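Local coordinates for protein GH18 chiitnase (Pseudoalteromonas aurantia, PDB 6K7Z) that hydrolyses chitin as an endochitinase of glycoside hydrolase family 18, probably by cutting glycosidic bonds within the polysaccharide chain, at residues A[239-243]-A[244-248]; A[202-205]-A[206-210]; A[59-62]-A[63-67]; A[47-50]-A[51-55]; A[131-134]-A[135-139]. All blocks are in the same frame, centred on the assembly; numbering follows the deposited sequence.

All five contacts are local, each between consecutive segments, so none nests in or crosses another; they follow in series round a TIM barrel. First comes contact 4 (47-55), which closes a tight hairpin after strand 41-43, and then contact 3 (59-67), on the helix that follows directly and packs against it. Contact 5 (131-139) lies about 30 Å from contact 3, centre to centre, on the helix linking strands 111-115 and 151-154. Contact 2 (202-210) and contact 1 (239-248) occupy successive outer helices that touch each other, on the far side of the chain's centre from contact 4. Together they sample the layer outside the parallel strands.

Contact 1: residues A[239-243]-A[244-248]; sequences TIINE and VIKPI
Helix 237-251 widens by one residue where Ile240 and Ile241 meet Val244, Ile245 and Lys246, a worked example of how a pi-type turn at 241-243 is absorbed in an otherwise alpha-helical rod. Ile240 O accepts two donors: Ile245 N at 2.8 Å, approaching almost in line with the carbonyl, and Val244 N at 3.0 Å, coming from above the carbonyl plane with a bent N-H...O angle of 137°. One step on, Lys246 N bonds Ile241 O at 2.8 Å, again five residues back.

Pro247, further on, has no N-H to give, and the helix is kinked there. The proline ring instead fits under the preceding turn, Pro247 CG 3.4 Å from Glu243 O and Pro247 CD 3.5 Å from Asn242 O. Overall, the axes of segments 239-243 and 244-248 differ by 18°. This is the helix of the beta-alpha-beta unit running from strand 219-224 to strand 256-260 of the TIM barrel, and its two faces differ in character. On the inner face Ile240 CG2 meets Ile245 CD1 at 3.9 Å, the two side chains crossing at a slant; both also touch Ile274 of helix 269-277, while Ile248 packs on Val202 and Tyr205 of helix 198-209. On the outer face Lys246 runs alongside Ile241 and Asn242. Its CG stands beside the backbone N (chi1 -74°), which directs the methylenes back along the helix until Lys246 CD lies 3.5 Å from Asn242 OD1 and Lys246 CE 4.0 Å from Ile241 CG2.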
loop_
_atom_site.group_PDB
_atom_site.type_symbol
_atom_site.label_atom_id
_atom_site.label_comp_id
_atom_site.label_asym_id
_atom_site.label_seq_id
_atom_site.Cartn_x
_atom_site.Cartn_y
_atom_site.Cartn_z
ATOM N N THR A 239 19.644 -1.026 10.963
ATOM C CA THR A 239 18.799 -1.835 11.833
ATOM C C THR A 239 17.766 -2.613 11.027
ATOM O O THR A 239 17.525 -3.798 11.293
ATOM C CB THR A 239 18.132 -0.933 12.863
ATOM O OG1 THR A 239 19.126 -0.035 13.389
ATOM C CG2 THR A 239 17.539 -1.759 13.997
ATOM N N ILE A 240 17.153 -1.973 10.024
ATOM C CA ILE A 240 16.235 -2.704 9.148
ATOM C C ILE A 240 16.950 -3.888 8.519
ATOM O O ILE A 240 16.442 -5.016 8.509
ATOM C CB ILE A 240 15.655 -1.780 8.063
ATOM C CG1 ILE A 240 14.817 -0.654 8.665
ATOM C CG2 ILE A 240 14.827 -2.601 7.050
ATOM C CD1 ILE A 240 14.520 0.473 7.646
ATOM N N ILE A 241 18.150 -3.643 7.981
ATOM C CA ILE A 241 18.875 -4.689 7.268
ATOM C C ILE A 241 19.212 -5.840 8.204
ATOM O O ILE A 241 18.895 -7.004 7.930
ATOM C CB ILE A 241 20.143 -4.111 6.616
ATOM C CG1 ILE A 241 19.771 -3.211 5.436
ATOM C CG2 ILE A 241 21.073 -5.224 6.161
ATOM C CD1 ILE A 241 20.981 -2.510 4.844
ATOM N N ASN A 242 19.837 -5.531 9.335
ATOM C CA ASN A 242 20.444 -6.581 10.131
ATOM C C ASN A 242 19.531 -7.148 11.214
ATOM O O ASN A 242 19.831 -8.223 11.741
ATOM C CB ASN A 242 21.749 -6.059 10.739
ATOM C CG ASN A 242 22.870 -6.003 9.713
ATOM O OD1 ASN A 242 23.312 -7.046 9.215
ATOM N ND2 ASN A 242 23.328 -4.793 9.379
ATOM N N GLU A 243 18.421 -6.480 11.549
ATOM C CA GLU A 243 17.504 -6.988 12.559
ATOM C C GLU A 243 16.127 -7.326 12.013
ATOM O O GLU A 243 15.328 -7.927 12.745
ATOM C CB GLU A 243 17.352 -5.992 13.723
ATOM C CG GLU A 243 18.690 -5.605 14.373
ATOM C CD GLU A 243 18.560 -5.050 15.790
ATOM O OE1 GLU A 243 17.656 -5.484 16.542
ATOM O OE2 GLU A 243 19.394 -4.202 16.176
ATOM N N VAL A 244 15.833 -6.983 10.758
ATOM C CA VAL A 244 14.573 -7.373 10.132
ATOM C C VAL A 244 14.836 -8.227 8.899
ATOM O O VAL A 244 14.407 -9.384 8.829
ATOM C CB VAL A 244 13.736 -6.134 9.763
ATOM C CG1 VAL A 244 12.508 -6.539 8.959
ATOM C CG2 VAL A 244 13.344 -5.358 11.002
ATOM N N ILE A 245 15.514 -7.640 7.904
ATOM C CA ILE A 245 15.676 -8.284 6.604
ATOM C C ILE A 245 16.478 -9.573 6.736
ATOM O O ILE A 245 16.045 -10.647 6.305
ATOM C CB ILE A 245 16.326 -7.315 5.599
ATOM C CG1 ILE A 245 15.337 -6.202 5.209
ATOM C CG2 ILE A 245 16.795 -8.071 4.364
ATOM C CD1 ILE A 245 15.923 -5.130 4.306
ATOM N N LYS A 246 17.669 -9.491 7.317
ATOM C CA LYS A 246 18.470 -10.707 7.428
ATOM C C LYS A 246 17.816 -11.765 8.311
ATOM O O LYS A 246 17.800 -12.936 7.898
ATOM C CB LYS A 246 19.891 -10.360 7.884
ATOM C CG LYS A 246 20.673 -9.715 6.744
ATOM C CD LYS A 246 22.154 -9.540 7.038
ATOM C CE LYS A 246 22.856 -8.844 5.879
ATOM N NZ LYS A 246 22.885 -9.677 4.640
ATOM N N PRO A 247 17.241 -11.451 9.474
ATOM C CA PRO A 247 16.556 -12.511 10.236
ATOM C C PRO A 247 15.396 -13.152 9.485
ATOM O O PRO A 247 15.168 -14.359 9.636
ATOM C CB PRO A 247 16.091 -11.781 11.503
ATOM C CG PRO A 247 17.065 -10.647 11.653
ATOM C CD PRO A 247 17.315 -10.193 10.243
ATOM N N ILE A 248 14.674 -12.423 8.649
ATOM C CA ILE A 248 13.599 -13.030 7.893
ATOM C C ILE A 248 14.196 -13.933 6.794
ATOM O O ILE A 248 13.751 -15.026 6.570
ATOM C CB ILE A 248 12.684 -11.952 7.287
ATOM C CG1 ILE A 248 11.836 -11.308 8.341
ATOM C CG2 ILE A 248 11.782 -12.519 6.227
ATOM C CD1 ILE A 248 11.060 -10.113 7.860
#

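Contact 2: residues A[202-205]-A[206-210]; sequences VSSY and LNYTK
Tyr205, Leu206 and Ser204 carry most of this contact, each meeting a residue about one helical turn away. Tyr205 extends its ring with CG anti to the backbone N (chi1 180°), and the methyl of Thr209 sits over one face of it: Thr209 CG2 lies 4.0 Å from the ring centroid in a CH-pi contact, and 3.5 Å from Tyr205 CE2. The Tyr205 hydroxyl is held from outside by Val219 O and Gly255 N. Thr209 in turn is fixed by its own OG1, which bonds Leu206 O at 2.6 Å, a grip that keeps the methyl turned to the ring.

Leu206 lies side by side with Val202, Leu206 CD1 4.2 Å from Val202 CG1, and reaches Gln251 of the next helix. These residues belong to helix 198-209, the connection between strands 183-187 and 219-224 in the TIM barrel, and regular bonds such as Leu206 N to Val202 O continue up to Thr209.

At Ser204 the packing is aromatic. Tyr208 lays its ring across the turn, so that Ser204 O stands 3.0 Å above the ring plane, displaced toward the rim, and Ser204 CB is 3.5 Å from Tyr208 OH. Glu162 bonds that hydroxyl, while Ser204 OG bonds Trp194 NE1. A leucine in place of Tyr208 would probably take the hydroxyl from Glu162, leaving it the weak bond to Ser204 OG, and uncover the Ser204 carbonyl and CB. Nearby, a water donates to Ser203 O and to Asn207 OD1, the latter at 2.7 Å.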
loop_
_atom_site.group_PDB
_atom_site.type_symbol
_atom_site.label_atom_id
_atom_site.label_comp_id
_atom_site.label_asym_id
_atom_site.label_seq_id
_atom_site.Cartn_x
_atom_site.Cartn_y
_atom_site.Cartn_z
ATOM N N VAL A 202 9.636 -9.083 12.964
ATOM C CA VAL A 202 10.022 -10.335 12.317
ATOM C C VAL A 202 9.027 -11.447 12.631
ATOM O O VAL A 202 8.571 -12.165 11.734
ATOM C CB VAL A 202 11.449 -10.730 12.733
ATOM C CG1 VAL A 202 11.752 -12.154 12.284
ATOM C CG2 VAL A 202 12.463 -9.736 12.131
ATOM N N SER A 203 8.711 -11.644 13.910
ATOM C CA SER A 203 7.800 -12.734 14.252
ATOM C C SER A 203 6.436 -12.511 13.615
ATOM O O SER A 203 5.845 -13.442 13.054
ATOM C CB SER A 203 7.676 -12.878 15.768
ATOM O OG SER A 203 7.180 -11.692 16.355
ATOM N N SER A 204 5.938 -11.274 13.660
ATOM C CA SER A 204 4.655 -10.977 13.034
ATOM C C SER A 204 4.711 -11.178 11.528
ATOM O O SER A 204 3.799 -11.779 10.948
ATOM C CB SER A 204 4.211 -9.555 13.378
ATOM O OG SER A 204 3.857 -9.448 14.749
ATOM N N TYR A 205 5.770 -10.682 10.869
ATOM C CA TYR A 205 5.921 -10.916 9.434
ATOM C C TYR A 205 5.803 -12.404 9.099
ATOM O O TYR A 205 5.072 -12.793 8.180
ATOM C CB TYR A 205 7.259 -10.363 8.925
ATOM C CG TYR A 205 7.416 -10.609 7.448
ATOM C CD1 TYR A 205 6.869 -9.728 6.521
ATOM C CD2 TYR A 205 8.048 -11.752 6.974
ATOM C CE1 TYR A 205 6.982 -9.957 5.161
ATOM C CE2 TYR A 205 8.151 -11.999 5.616
ATOM C CZ TYR A 205 7.612 -11.099 4.715
ATOM O OH TYR A 205 7.703 -11.338 3.373
ATOM N N LEU A 206 6.520 -13.253 9.833
ATOM C CA LEU A 206 6.468 -14.681 9.539
ATOM C C LEU A 206 5.053 -15.229 9.719
ATOM O O LEU A 206 4.566 -16.001 8.884
ATOM C CB LEU A 206 7.460 -15.427 10.429
ATOM C CG LEU A 206 8.929 -15.075 10.198
ATOM C CD1 LEU A 206 9.817 -15.705 11.291
ATOM C CD2 LEU A 206 9.362 -15.525 8.813
ATOM N N ASN A 207 4.379 -14.824 10.798
ATOM C CA ASN A 207 2.992 -15.239 11.013
ATOM C C ASN A 207 2.110 -14.832 9.844
ATOM O O ASN A 207 1.251 -15.610 9.394
ATOM C CB ASN A 207 2.456 -14.622 12.308
ATOM C CG ASN A 207 3.067 -15.231 13.543
ATOM O OD1 ASN A 207 3.668 -16.298 13.482
ATOM N ND2 ASN A 207 2.903 -14.562 14.680
ATOM N N TYR A 208 2.299 -13.608 9.342
ATOM C CA TYR A 208 1.439 -13.124 8.268
ATOM C C TYR A 208 1.653 -13.920 6.990
ATOM O O TYR A 208 0.706 -14.126 6.219
ATOM C CB TYR A 208 1.689 -11.636 8.003
ATOM C CG TYR A 208 1.516 -10.728 9.198
ATOM C CD1 TYR A 208 0.783 -11.122 10.315
ATOM C CD2 TYR A 208 2.088 -9.466 9.208
ATOM C CE1 TYR A 208 0.644 -10.282 11.416
ATOM C CE2 TYR A 208 1.939 -8.620 10.291
ATOM C CZ TYR A 208 1.223 -9.028 11.388
ATOM O OH TYR A 208 1.102 -8.175 12.465
ATOM N N THR A 209 2.890 -14.373 6.738
ATOM C CA THR A 209 3.123 -15.160 5.531
ATOM C C THR A 209 2.430 -16.512 5.582
ATOM O O THR A 209 2.283 -17.154 4.537
ATOM C CB THR A 209 4.610 -15.404 5.286
ATOM O OG1 THR A 209 5.134 -16.229 6.335
ATOM C CG2 THR A 209 5.368 -14.086 5.226
ATOM N N LYS A 210 2.022 -16.950 6.765
ATOM C CA LYS A 210 1.399 -18.252 6.961
ATOM C C LYS A 210 -0.113 -18.177 7.092
ATOM O O LYS A 210 -0.752 -19.207 7.344
ATOM C CB LYS A 210 1.995 -18.927 8.196
ATOM C CG LYS A 210 3.488 -19.194 8.063
ATOM C CD LYS A 210 4.041 -19.857 9.319
ATOM C CE LYS A 210 5.549 -20.009 9.238
ATOM N NZ LYS A 210 6.129 -20.511 10.522
HETATM O O HOH W 1 6.315 -15.996 14.158
HETATM O O HOH W 2 2.195 -11.349 15.528
#

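Contact 3: residues A[59-62]-A[63-67]; sequences IEAI and KVMQH
Ile62 and Gln66, one turn apart on helix 56-67, lie side by side and point the same way, a simple instance of an aliphatic branch lining an amide. Ile62 CG2 is nearly equidistant from the amide atoms, 3.7 Å from Gln66 OE1 and 3.9 Å from Gln66 NE2. The amide cannot swing freely, because NE2 is bonded beyond the contact to Asp110 OD2 and Gln108 O.

Ile59 and Lys63 repeat the parallel arrangement on the outside, with Lys63 extended along the helix and its CE 4.1 Å from Ile59 CG2. Glu60, by contrast, bends at the second torsion (chi2 62°), which carries the carboxylate forward over the next turn. Glu60 OE2 rests 3.5 Å from Val64 CG2, the two side chains slanting past each other, while the Lys63 chain passes Glu60 at about a right angle. The opposite charges do not touch: Glu60 OE1 and Lys63 NZ are 4.7 Å apart, and a water lies between, accepting from Lys63 NZ at 2.8 Å; its very short approach to the carboxylate is doubtful.

On the buried side Met65 curls at its end (chi3 -79°), bringing CE within 3.6 Å of Ala61 O. The i to i+4 backbone bonds continue through the turn, though Lys63 N to Ile59 O is weak. Inward, Ile62 presses on Leu28 and Met65 on Val26 of strand 25-33, and both on Val72 of strand 71-77, whereas Ala61 and Val64 meet the loop of Leu15, Ile16 and Ser19: the helix covers two adjacent parallel strands of the barrel.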
loop_
_atom_site.group_PDB
_atom_site.type_symbol
_atom_site.label_atom_id
_atom_site.label_comp_id
_atom_site.label_asym_id
_atom_site.label_seq_id
_atom_site.Cartn_x
_atom_site.Cartn_y
_atom_site.Cartn_z
ATOM N N ILE A 59 2.481 12.588 -15.675
ATOM C CA ILE A 59 2.105 11.739 -16.806
ATOM C C ILE A 59 3.345 11.219 -17.526
ATOM O O ILE A 59 3.441 10.034 -17.862
ATOM C CB ILE A 59 1.178 12.512 -17.763
ATOM C CG1 ILE A 59 -0.168 12.791 -17.081
ATOM C CG2 ILE A 59 0.984 11.733 -19.046
ATOM C CD1 ILE A 59 -1.092 13.723 -17.872
ATOM N N GLU A 60 4.321 12.097 -17.761
ATOM C CA GLU A 60 5.538 11.662 -18.445
ATOM C C GLU A 60 6.356 10.730 -17.560
ATOM O O GLU A 60 6.871 9.710 -18.030
ATOM C CB GLU A 60 6.371 12.873 -18.881
ATOM C CG GLU A 60 7.716 12.535 -19.531
ATOM C CD GLU A 60 7.600 11.743 -20.832
ATOM O OE1 GLU A 60 6.485 11.608 -21.377
ATOM O OE2 GLU A 60 8.638 11.238 -21.317
ATOM N N ALA A 61 6.462 11.048 -16.271
ATOM C CA ALA A 61 7.242 10.200 -15.375
ATOM C C ALA A 61 6.697 8.778 -15.344
ATOM O O ALA A 61 7.469 7.810 -15.314
ATOM C CB ALA A 61 7.257 10.799 -13.970
ATOM N N ILE A 62 5.368 8.636 -15.356
ATOM C CA ILE A 62 4.754 7.312 -15.359
ATOM C C ILE A 62 5.165 6.534 -16.603
ATOM O O ILE A 62 5.485 5.338 -16.532
ATOM C CB ILE A 62 3.221 7.440 -15.258
ATOM C CG1 ILE A 62 2.816 8.096 -13.928
ATOM C CG2 ILE A 62 2.558 6.076 -15.467
ATOM C CD1 ILE A 62 1.372 8.557 -13.873
ATOM N N LYS A 63 5.145 7.191 -17.766
ATOM C CA LYS A 63 5.546 6.515 -18.997
ATOM C C LYS A 63 7.001 6.078 -18.931
ATOM O O LYS A 63 7.340 4.962 -19.339
ATOM C CB LYS A 63 5.325 7.428 -20.203
ATOM C CG LYS A 63 3.868 7.685 -20.549
ATOM C CD LYS A 63 3.767 8.675 -21.711
ATOM C CE LYS A 63 2.333 9.157 -21.919
ATOM N NZ LYS A 63 2.265 10.293 -22.896
ATOM N N VAL A 64 7.875 6.940 -18.408
ATOM C CA VAL A 64 9.291 6.611 -18.319
ATOM C C VAL A 64 9.515 5.459 -17.349
ATOM O O VAL A 64 10.291 4.536 -17.628
ATOM C CB VAL A 64 10.095 7.857 -17.915
ATOM C CG1 VAL A 64 11.538 7.482 -17.624
ATOM C CG2 VAL A 64 10.018 8.918 -19.021
ATOM N N MET A 65 8.847 5.500 -16.192
ATOM C CA MET A 65 8.939 4.395 -15.241
ATOM C C MET A 65 8.481 3.088 -15.876
ATOM O O MET A 65 9.150 2.054 -15.757
ATOM C CB MET A 65 8.109 4.706 -13.993
ATOM C CG MET A 65 8.757 5.717 -13.047
ATOM S SD MET A 65 7.879 5.838 -11.456
ATOM C CE MET A 65 6.492 6.877 -11.928
ATOM N N GLN A 66 7.337 3.124 -16.559
ATOM C CA GLN A 66 6.816 1.929 -17.214
ATOM C C GLN A 66 7.753 1.436 -18.311
ATOM O O GLN A 66 7.916 0.223 -18.490
ATOM C CB GLN A 66 5.421 2.211 -17.761
ATOM C CG GLN A 66 4.372 2.197 -16.656
ATOM C CD GLN A 66 3.029 2.716 -17.101
ATOM O OE1 GLN A 66 2.927 3.456 -18.081
ATOM N NE2 GLN A 66 1.984 2.343 -16.373
ATOM N N HIS A 67 8.425 2.336 -19.016
ATOM C CA HIS A 67 9.416 1.935 -20.060
ATOM C C HIS A 67 10.530 1.161 -19.396
ATOM O O HIS A 67 11.149 0.342 -20.004
ATOM C CB HIS A 67 10.004 3.169 -20.773
ATOM C CG HIS A 67 11.084 2.906 -21.800
ATOM N ND1 HIS A 67 10.883 2.172 -22.952
ATOM C CD2 HIS A 67 12.329 3.421 -21.915
ATOM C CE1 HIS A 67 11.989 2.158 -23.662
ATOM N NE2 HIS A 67 12.877 2.923 -23.062
HETATM O O HOH W 3 4.094 11.892 -21.503
#

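Contact 4: residues A[47-50]-A[51-55]; sequences IAAT and ESSFT
Thr50 and Ser53 face each other across a tight reversal, where Thr50 OG1 makes two hydrogen bonds. It shares one with Ser53 OG at 2.9 Å, in which either hydroxyl could donate, and accepts from Ser52 N at 3.1 Å, which makes an ST turn. The Thr50 hydroxyl gets there by sitting between its own backbone N and carbonyl carbon (chi1 67°). Around it the chain makes a type I turn from Thr50 to Ser53, though the backbone bonds linking those two residues are long and weak.

Firmer bonds hold the next pairs. Ser53 O receives Ala49 N at 2.8 Å and, in a weak bond, Thr50 N as well; since Ala49 and Thr50 both face Ser53, the hairpin contains a classic beta bulge. Thr55 N then donates to Ile47 O at 2.9 Å; the same oxygen has Phe54 CA only 3.2 Å away. Between these, Ala48 and Phe54 form an antiparallel non-hydrogen-bonded pair.

Ile47 and Phe54 run side by side, and Ile47 CD1 meets Phe54 CE1 at 3.7 Å. Phe54 packs through CB on Ile59 and through its ring on Ile62, both of helix 56-67, and also touches Leu28 of strand 25-33, sealing the hairpin to the barrel wall. An alanine at Phe54 would probably open a gap among Ile47, Ile59 and Ile62, leaving the hairpin less firmly seated. Thr55 stands at the N-cap of that helix, its hydroxyl bonded to Thr58 OG1, while its CG2 packs 3.8 Å from Ala49 CB.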
loop_
_atom_site.group_PDB
_atom_site.type_symbol
_atom_site.label_atom_id
_atom_site.label_comp_id
_atom_site.label_asym_id
_atom_site.label_seq_id
_atom_site.Cartn_x
_atom_site.Cartn_y
_atom_site.Cartn_z
ATOM N N ILE A 47 1.009 14.674 -7.337
ATOM C CA ILE A 47 0.595 14.182 -8.642
ATOM C C ILE A 47 -0.502 15.032 -9.261
ATOM O O ILE A 47 -0.690 14.986 -10.485
ATOM C CB ILE A 47 0.107 12.725 -8.551
ATOM C CG1 ILE A 47 -1.066 12.617 -7.569
ATOM C CG2 ILE A 47 1.274 11.783 -8.215
ATOM C CD1 ILE A 47 -1.537 11.192 -7.325
ATOM N N ALA A 48 -1.243 15.799 -8.461
ATOM C CA ALA A 48 -2.484 16.412 -8.934
ATOM C C ALA A 48 -2.250 17.806 -9.509
ATOM O O ALA A 48 -1.788 18.710 -8.804
ATOM C CB ALA A 48 -3.507 16.489 -7.803
ATOM N N ALA A 49 -2.595 17.981 -10.785
ATOM C CA ALA A 49 -2.745 19.329 -11.339
ATOM C C ALA A 49 -4.073 19.941 -10.915
ATOM O O ALA A 49 -4.156 21.147 -10.645
ATOM C CB ALA A 49 -2.643 19.287 -12.859
ATOM N N THR A 50 -5.118 19.117 -10.886
ATOM C CA THR A 50 -6.403 19.436 -10.291
ATOM C C THR A 50 -6.902 18.199 -9.567
ATOM O O THR A 50 -6.247 17.155 -9.562
ATOM C CB THR A 50 -7.439 19.822 -11.339
ATOM O OG1 THR A 50 -7.717 18.659 -12.126
ATOM C CG2 THR A 50 -6.921 20.941 -12.234
ATOM N N GLU A 51 -8.108 18.291 -9.014
ATOM C CA GLU A 51 -8.704 17.132 -8.354
ATOM C C GLU A 51 -8.935 15.963 -9.303
ATOM O O GLU A 51 -9.106 14.831 -8.844
ATOM C CB GLU A 51 -10.033 17.526 -7.711
ATOM C CG GLU A 51 -9.903 18.209 -6.373
ATOM C CD GLU A 51 -11.258 18.420 -5.731
ATOM O OE1 GLU A 51 -12.254 18.498 -6.481
ATOM O OE2 GLU A 51 -11.324 18.475 -4.486
ATOM N N SER A 52 -8.960 16.195 -10.611
ATOM C CA SER A 52 -9.286 15.126 -11.542
ATOM C C SER A 52 -8.168 14.817 -12.530
ATOM O O SER A 52 -8.377 14.003 -13.437
ATOM C CB SER A 52 -10.577 15.463 -12.296
ATOM O OG SER A 52 -10.486 16.728 -12.916
ATOM N N SER A 53 -6.982 15.415 -12.386
ATOM C CA SER A 53 -5.974 15.227 -13.422
ATOM C C SER A 53 -4.569 15.242 -12.845
ATOM O O SER A 53 -4.279 15.990 -11.905
ATOM C CB SER A 53 -6.080 16.305 -14.509
ATOM O OG SER A 53 -5.754 17.580 -13.983
ATOM N N PHE A 54 -3.706 14.420 -13.441
ATOM C CA PHE A 54 -2.277 14.412 -13.154
ATOM C C PHE A 54 -1.584 15.608 -13.797
ATOM O O PHE A 54 -1.979 16.077 -14.870
ATOM C CB PHE A 54 -1.626 13.141 -13.704
ATOM C CG PHE A 54 -1.930 11.889 -12.922
ATOM C CD1 PHE A 54 -2.204 11.929 -11.566
ATOM C CD2 PHE A 54 -1.891 10.658 -13.554
ATOM C CE1 PHE A 54 -2.459 10.762 -10.869
ATOM C CE2 PHE A 54 -2.121 9.490 -12.858
ATOM C CZ PHE A 54 -2.415 9.542 -11.515
ATOM N N THR A 55 -0.516 16.078 -13.157
ATOM C CA THR A 55 0.309 17.091 -13.803
ATOM C C THR A 55 0.999 16.519 -15.038
ATOM O O THR A 55 1.139 15.304 -15.205
ATOM C CB THR A 55 1.367 17.636 -12.848
ATOM O OG1 THR A 55 2.333 16.611 -12.562
ATOM C CG2 THR A 55 0.727 18.124 -11.576
#

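Contact 5: residues A[131-134]-A[135-139]; sequences AQFL and ISLTQ
Ala131 to Leu134 and Ile135 to Gln139 form one unbroken alpha helix, in which Ile135 N bonds Ala131 O at 2.8 Å and Ser136 N to Gln132 O and Leu137 N to Phe133 O follow the same pattern. The next carbonyl along, Leu134 O, takes two donors, Thr138 N and Thr138 OG1, each at 2.9 Å, the two arriving from opposite faces of the carbonyl plane. The hydroxyl donates to Leu134 O and also bonds His154 NE2 of strand 151-154.

Ile135 swings CG1 to the side of the backbone N (chi1 -73°), 3.2 Å from Ala131 O. Phe133 and Leu137 point the same way, Phe133 CZ 4.1 Å from Leu137 CD2, and both press on Leu96 of helix 93-106. At the surface Gln132 bends at chi2 toward the following turn, bringing NE2 to 3.7 Å from Ser136 CB, while Ser136 OG bonds Thr93. Leu134 and Leu137 both touch Ile114 of strand 111-115, which together with the residues flanking it matches the DxxDxDxE signature of family 18. The arrangement is that of a TIM-barrel helix in a beta-alpha-beta unit, spanning strands 111-115 and 151-154.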
loop_
_atom_site.group_PDB
_atom_site.type_symbol
_atom_site.label_atom_id
_atom_site.label_comp_id
_atom_site.label_asym_id
_atom_site.label_seq_id
_atom_site.Cartn_x
_atom_site.Cartn_y
_atom_site.Cartn_z
ATOM N N ALA A 131 -14.479 -5.660 6.713
ATOM C CA ALA A 131 -13.941 -6.835 6.042
ATOM C C ALA A 131 -14.759 -7.173 4.804
ATOM O O ALA A 131 -14.205 -7.409 3.725
ATOM C CB ALA A 131 -13.893 -8.020 7.007
ATOM N N GLN A 132 -16.088 -7.186 4.935
ATOM C CA GLN A 132 -16.908 -7.490 3.770
ATOM C C GLN A 132 -16.774 -6.412 2.701
ATOM O O GLN A 132 -16.841 -6.719 1.504
ATOM C CB GLN A 132 -18.367 -7.682 4.183
ATOM C CG GLN A 132 -19.289 -7.928 2.988
ATOM C CD GLN A 132 -18.900 -9.183 2.200
ATOM O OE1 GLN A 132 -18.771 -10.273 2.767
ATOM N NE2 GLN A 132 -18.683 -9.022 0.888
ATOM N N PHE A 133 -16.564 -5.155 3.110
ATOM C CA PHE A 133 -16.306 -4.092 2.145
ATOM C C PHE A 133 -15.041 -4.384 1.350
ATOM O O PHE A 133 -15.040 -4.337 0.113
ATOM C CB PHE A 133 -16.191 -2.750 2.863
ATOM C CG PHE A 133 -15.642 -1.649 1.995
ATOM C CD1 PHE A 133 -16.358 -1.185 0.901
ATOM C CD2 PHE A 133 -14.413 -1.066 2.279
ATOM C CE1 PHE A 133 -15.859 -0.170 0.106
ATOM C CE2 PHE A 133 -13.898 -0.049 1.488
ATOM C CZ PHE A 133 -14.621 0.404 0.394
ATOM N N LEU A 134 -13.952 -4.695 2.051
ATOM C CA LEU A 134 -12.699 -4.976 1.366
ATOM C C LEU A 134 -12.797 -6.241 0.526
ATOM O O LEU A 134 -12.234 -6.311 -0.569
ATOM C CB LEU A 134 -11.584 -5.083 2.390
ATOM C CG LEU A 134 -11.325 -3.751 3.080
ATOM C CD1 LEU A 134 -10.390 -3.990 4.250
ATOM C CD2 LEU A 134 -10.712 -2.762 2.106
ATOM N N ILE A 135 -13.511 -7.249 1.020
ATOM C CA ILE A 135 -13.711 -8.467 0.236
ATOM C C ILE A 135 -14.469 -8.158 -1.050
ATOM O O ILE A 135 -14.041 -8.535 -2.146
ATOM C CB ILE A 135 -14.441 -9.522 1.083
ATOM C CG1 ILE A 135 -13.478 -10.074 2.134
ATOM C CG2 ILE A 135 -15.049 -10.629 0.204
ATOM C CD1 ILE A 135 -14.162 -10.837 3.242
ATOM N N SER A 136 -15.600 -7.468 -0.936
ATOM C CA SER A 136 -16.394 -7.148 -2.126
ATOM C C SER A 136 -15.648 -6.208 -3.064
ATOM O O SER A 136 -15.662 -6.400 -4.286
ATOM C CB SER A 136 -17.735 -6.536 -1.716
ATOM O OG SER A 136 -18.455 -6.122 -2.874
ATOM N N LEU A 137 -15.017 -5.163 -2.520
ATOM C CA LEU A 137 -14.258 -4.255 -3.374
ATOM C C LEU A 137 -13.153 -4.995 -4.125
ATOM O O LEU A 137 -12.964 -4.782 -5.328
ATOM C CB LEU A 137 -13.671 -3.111 -2.550
ATOM C CG LEU A 137 -12.815 -2.132 -3.357
ATOM C CD1 LEU A 137 -13.642 -1.449 -4.442
ATOM C CD2 LEU A 137 -12.134 -1.100 -2.442
ATOM N N THR A 138 -12.431 -5.888 -3.440
ATOM C CA THR A 138 -11.376 -6.628 -4.124
ATOM C C THR A 138 -11.942 -7.475 -5.258
ATOM O O THR A 138 -11.403 -7.467 -6.369
ATOM C CB THR A 138 -10.599 -7.495 -3.131
ATOM O OG1 THR A 138 -9.912 -6.654 -2.194
ATOM C CG2 THR A 138 -9.575 -8.351 -3.859
ATOM N N GLN A 139 -13.058 -8.168 -5.014
ATOM C CA GLN A 139 -13.638 -9.023 -6.042
ATOM C C GLN A 139 -14.073 -8.205 -7.250
ATOM O O GLN A 139 -13.796 -8.570 -8.398
ATOM C CB GLN A 139 -14.818 -9.803 -5.465
ATOM C CG GLN A 139 -14.417 -10.948 -4.546
ATOM C CD GLN A 139 -15.602 -11.568 -3.824
ATOM O OE1 GLN A 139 -16.641 -10.933 -3.650
ATOM N NE2 GLN A 139 -15.444 -12.815 -3.389
#